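Local coordinates for protein peroxiredoxin PRX1, mitochondrial (Saccharomyces cerevisiae, PDB 5YKJ) that reduces peroxides with a single catalytic cysteine as a mitochondrial 1-Cys peroxiredoxin and is probably regenerated through the glutathione and thioredoxin systems, at residues T46-F51 with Q81-I86. Numbering follows the deposited sequence.
Sequences TEVSAF and QDIKEI
I83 reaches across to both V48 and S49, giving each branch of its side chain a different neighbour. The apolar part of the contact is made by its longer branch: CD1 of I83 lies 3.8 Å from CG1 of V48 and 4.0 Å from CB of V48, and the two side chains cross at about a right angle. V48 holds CG1 anti to its backbone N (chi1 -178°), which turns that methyl against CD1 of I83. F34 and H36 of strand 30-36, together with W79 and F94, also touch V48, placing this methyl contact in a buried layer between the helices and the central sheet.

This is helix-to-helix packing in the thioredoxin fold of a peroxiredoxin: helix 46-53 starts just after C44, present here as S-hydroxycysteine, and packs against the C-terminal part of helix 73-87, the 46-51 and 81-86 segments crossing at -67°. The second kind of contact sets a polar atom against methyl groups. CG2 of I83 approaches OG of S49 to 3.5 Å and CA of S49 to 3.8 Å, where the backbones come near enough to put the two CA atoms 5.6 Å apart. At the more exposed border, CG2 of I86 lies 4.1 Å from the same OG of S49. The serine torsion (chi1 -67°) sets OG beside its own backbone N, and the hydroxyl is hydrogen-bonded to O of T45, one turn back and just ahead of the helix, so it is satisfied there while the methyls of I83 and I86 lie against it. Cutting I83 back to an alanine would take away both CG2 and CD1 and would probably leave V48 and S49 facing a gap. T45 touches I83 and I86 too, bringing the residue next to C44 into the same packing.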
ATOM      1  N   THR A  46      11.203  11.308   4.494  1.00 10.52           N
ATOM      2  CA  THR A  46       9.987  12.003   4.866  1.00 11.78           C
ATOM      3  C   THR A  46       8.759  11.102   4.767  1.00 11.11           C
ATOM      4  O   THR A  46       7.889  11.223   5.523  1.00  9.92           O
ATOM      5  CB  THR A  46       9.726  13.297   4.070  1.00 13.24           C
ATOM      6  OG1 THR A  46       9.378  12.994   2.737  1.00 12.31           O
ATOM      7  CG2 THR A  46      10.941  14.239   4.085  1.00  8.42           C
ATOM      8  N   GLU A  47       8.764  10.226   3.767  1.00 10.49           N
ATOM      9  CA  GLU A  47       7.670   9.306   3.545  1.00 12.04           C
ATOM     10  C   GLU A  47       7.521   8.248   4.643  1.00  9.31           C
ATOM     11  O   GLU A  47       6.476   8.029   5.129  1.00 10.58           O
ATOM     12  CB  GLU A  47       7.843   8.651   2.154  1.00  9.13           C
ATOM     13  CG  GLU A  47       7.660   9.599   0.971  1.00  9.25           C
ATOM     14  CD  GLU A  47       7.961   8.947  -0.373  1.00 12.19           C
ATOM     15  OE1 GLU A  47       8.821   8.101  -0.380  1.00 15.62           O
ATOM     16  OE2 GLU A  47       7.383   9.333  -1.363  1.00 11.69           O
ATOM     17  N   VAL A  48       8.622   7.644   5.015  1.00  8.76           N
ATOM     18  CA  VAL A  48       8.586   6.683   6.061  1.00  8.75           C
ATOM     19  C   VAL A  48       8.190   7.345   7.384  1.00 13.52           C
ATOM     20  O   VAL A  48       7.505   6.815   8.152  1.00 10.03           O
ATOM     21  CB  VAL A  48       9.911   5.865   6.173  1.00 11.54           C
ATOM     22  CG1 VAL A  48       9.805   4.836   7.264  1.00  9.21           C
ATOM     23  CG2 VAL A  48      10.220   5.130   4.918  1.00 12.80           C
ATOM     24  N   SER A  49       8.664   8.540   7.560  1.00 11.94           N
ATOM     25  CA  SER A  49       8.330   9.302   8.752  1.00  9.38           C
ATOM     26  C   SER A  49       6.828   9.524   8.843  1.00 11.55           C
ATOM     27  O   SER A  49       6.258   9.418   9.871  1.00 12.63           O
ATOM     28  CB  SER A  49       9.068  10.688   8.715  1.00 17.40           C
ATOM     29  OG  SER A  49      10.445  10.555   8.833  1.00 14.65           O
ATOM     30  N   ALA A  50       6.224   9.872   7.729  1.00 11.66           N
ATOM     31  CA  ALA A  50       4.791  10.109   7.713  1.00 11.99           C
ATOM     32  C   ALA A  50       3.981   8.837   8.005  1.00 10.51           C
ATOM     33  O   ALA A  50       3.069   8.863   8.757  1.00 10.88           O
ATOM     34  CB  ALA A  50       4.370  10.764   6.404  1.00  9.86           C
ATOM     35  N   PHE A  51       4.371   7.734   7.382  1.00  9.47           N
ATOM     36  CA  PHE A  51       3.690   6.490   7.630  1.00 10.85           C
ATOM     37  C   PHE A  51       3.841   6.111   9.090  1.00 13.85           C
ATOM     38  O   PHE A  51       2.968   5.578   9.657  1.00 13.14           O
ATOM     39  CB  PHE A  51       4.215   5.377   6.723  1.00 11.99           C
ATOM     40  CG  PHE A  51       3.660   5.425   5.330  1.00 11.99           C
ATOM     41  CD1 PHE A  51       2.348   5.161   5.092  1.00 13.13           C
ATOM     42  CD2 PHE A  51       4.467   5.705   4.272  1.00 18.82           C
ATOM     43  CE1 PHE A  51       1.865   5.218   3.809  1.00 19.92           C
ATOM     44  CE2 PHE A  51       3.972   5.779   2.981  1.00 27.07           C
ATOM     45  CZ  PHE A  51       2.670   5.527   2.744  1.00 17.92           C
ATOM     46  N   GLN A  81      16.508   5.167  13.233  1.00 13.00           N
ATOM     47  CA  GLN A  81      16.854   6.078  14.303  1.00 12.61           C
ATOM     48  C   GLN A  81      16.725   7.517  13.814  1.00 12.83           C
ATOM     49  O   GLN A  81      16.236   8.335  14.518  1.00 13.09           O
ATOM     50  CB  GLN A  81      18.235   5.765  14.904  1.00 16.03           C
ATOM     51  CG  GLN A  81      18.342   4.399  15.529  1.00 18.93           C
ATOM     52  CD  GLN A  81      19.719   4.029  16.023  1.00 35.46           C
ATOM     53  OE1 GLN A  81      20.448   4.835  16.437  1.00 30.07           O
ATOM     54  NE2 GLN A  81      20.046   2.785  15.945  1.00 56.12           N
ATOM     55  N   ASP A  82      17.170   7.790  12.609  1.00 12.01           N
ATOM     56  CA  ASP A  82      17.037   9.123  12.070  1.00 12.72           C
ATOM     57  C   ASP A  82      15.552   9.482  11.872  1.00 19.04           C
ATOM     58  O   ASP A  82      15.131  10.532  12.183  1.00 14.46           O
ATOM     59  CB  ASP A  82      17.742   9.199  10.720  1.00 20.09           C
ATOM     60  CG  ASP A  82      19.216   9.497  10.817  1.00 24.24           C
ATOM     61  OD1 ASP A  82      19.728   9.529  11.900  1.00 18.48           O
ATOM     62  OD2 ASP A  82      19.756   9.734   9.760  1.00 15.46           O
ATOM     63  N   ILE A  83      14.800   8.526  11.354  1.00 11.40           N
ATOM     64  CA  ILE A  83      13.373   8.726  11.106  1.00 14.70           C
ATOM     65  C   ILE A  83      12.626   9.034  12.423  1.00 16.09           C
ATOM     66  O   ILE A  83      11.823   9.900  12.467  1.00 15.81           O
ATOM     67  CB  ILE A  83      12.748   7.506  10.374  1.00 14.23           C
ATOM     68  CG1 ILE A  83      13.196   7.395   8.908  1.00 12.53           C
ATOM     69  CG2 ILE A  83      11.209   7.540  10.435  1.00 16.04           C
ATOM     70  CD1 ILE A  83      13.300   6.013   8.343  1.00 18.49           C
ATOM     71  N   LYS A  84      12.966   8.338  13.494  1.00 12.43           N
ATOM     72  CA  LYS A  84      12.343   8.594  14.770  1.00 13.49           C
ATOM     73  C   LYS A  84      12.582  10.061  15.172  1.00 19.50           C
ATOM     74  O   LYS A  84      11.689  10.750  15.572  1.00 17.79           O
ATOM     75  CB  LYS A  84      12.859   7.596  15.864  1.00 13.40           C
ATOM     76  CG  LYS A  84      12.300   6.191  15.740  1.00 13.70           C
ATOM     77  CD  LYS A  84      12.678   5.251  16.881  1.00 16.63           C
ATOM     78  CE  LYS A  84      14.160   5.160  17.176  1.00 35.03           C
ATOM     79  NZ  LYS A  84      14.371   4.406  18.457  1.00 26.90           N
ATOM     80  N   GLU A  85      13.806  10.498  15.013  1.00 12.67           N
ATOM     81  CA  GLU A  85      14.163  11.870  15.331  1.00 17.97           C
ATOM     82  C   GLU A  85      13.466  12.895  14.482  1.00 20.30           C
ATOM     83  O   GLU A  85      12.989  13.864  14.989  1.00 24.66           O
ATOM     84  CB  GLU A  85      15.680  12.094  15.241  1.00 21.78           C
ATOM     85  CG  GLU A  85      16.507  11.115  16.045  1.00 35.74           C
ATOM     86  CD  GLU A  85      17.991  11.096  15.705  1.00 40.26           C
ATOM     87  OE1 GLU A  85      18.452  12.044  15.064  1.00 28.86           O
ATOM     88  OE2 GLU A  85      18.690  10.150  16.119  1.00 37.91           O
ATOM     89  N   ILE A  86      13.450  12.679  13.186  1.00 20.72           N
ATOM     90  CA  ILE A  86      12.804  13.580  12.266  1.00 28.23           C
ATOM     91  C   ILE A  86      11.306  13.646  12.394  1.00 33.76           C
ATOM     92  O   ILE A  86      10.748  14.704  12.422  1.00 26.33           O
ATOM     93  CB  ILE A  86      13.218  13.232  10.844  1.00 26.77           C
ATOM     94  CG1 ILE A  86      14.701  13.461  10.692  1.00 17.59           C
ATOM     95  CG2 ILE A  86      12.423  14.003   9.803  1.00 41.05           C
ATOM     96  CD1 ILE A  86      15.238  12.769   9.482  1.00 16.43           C
TER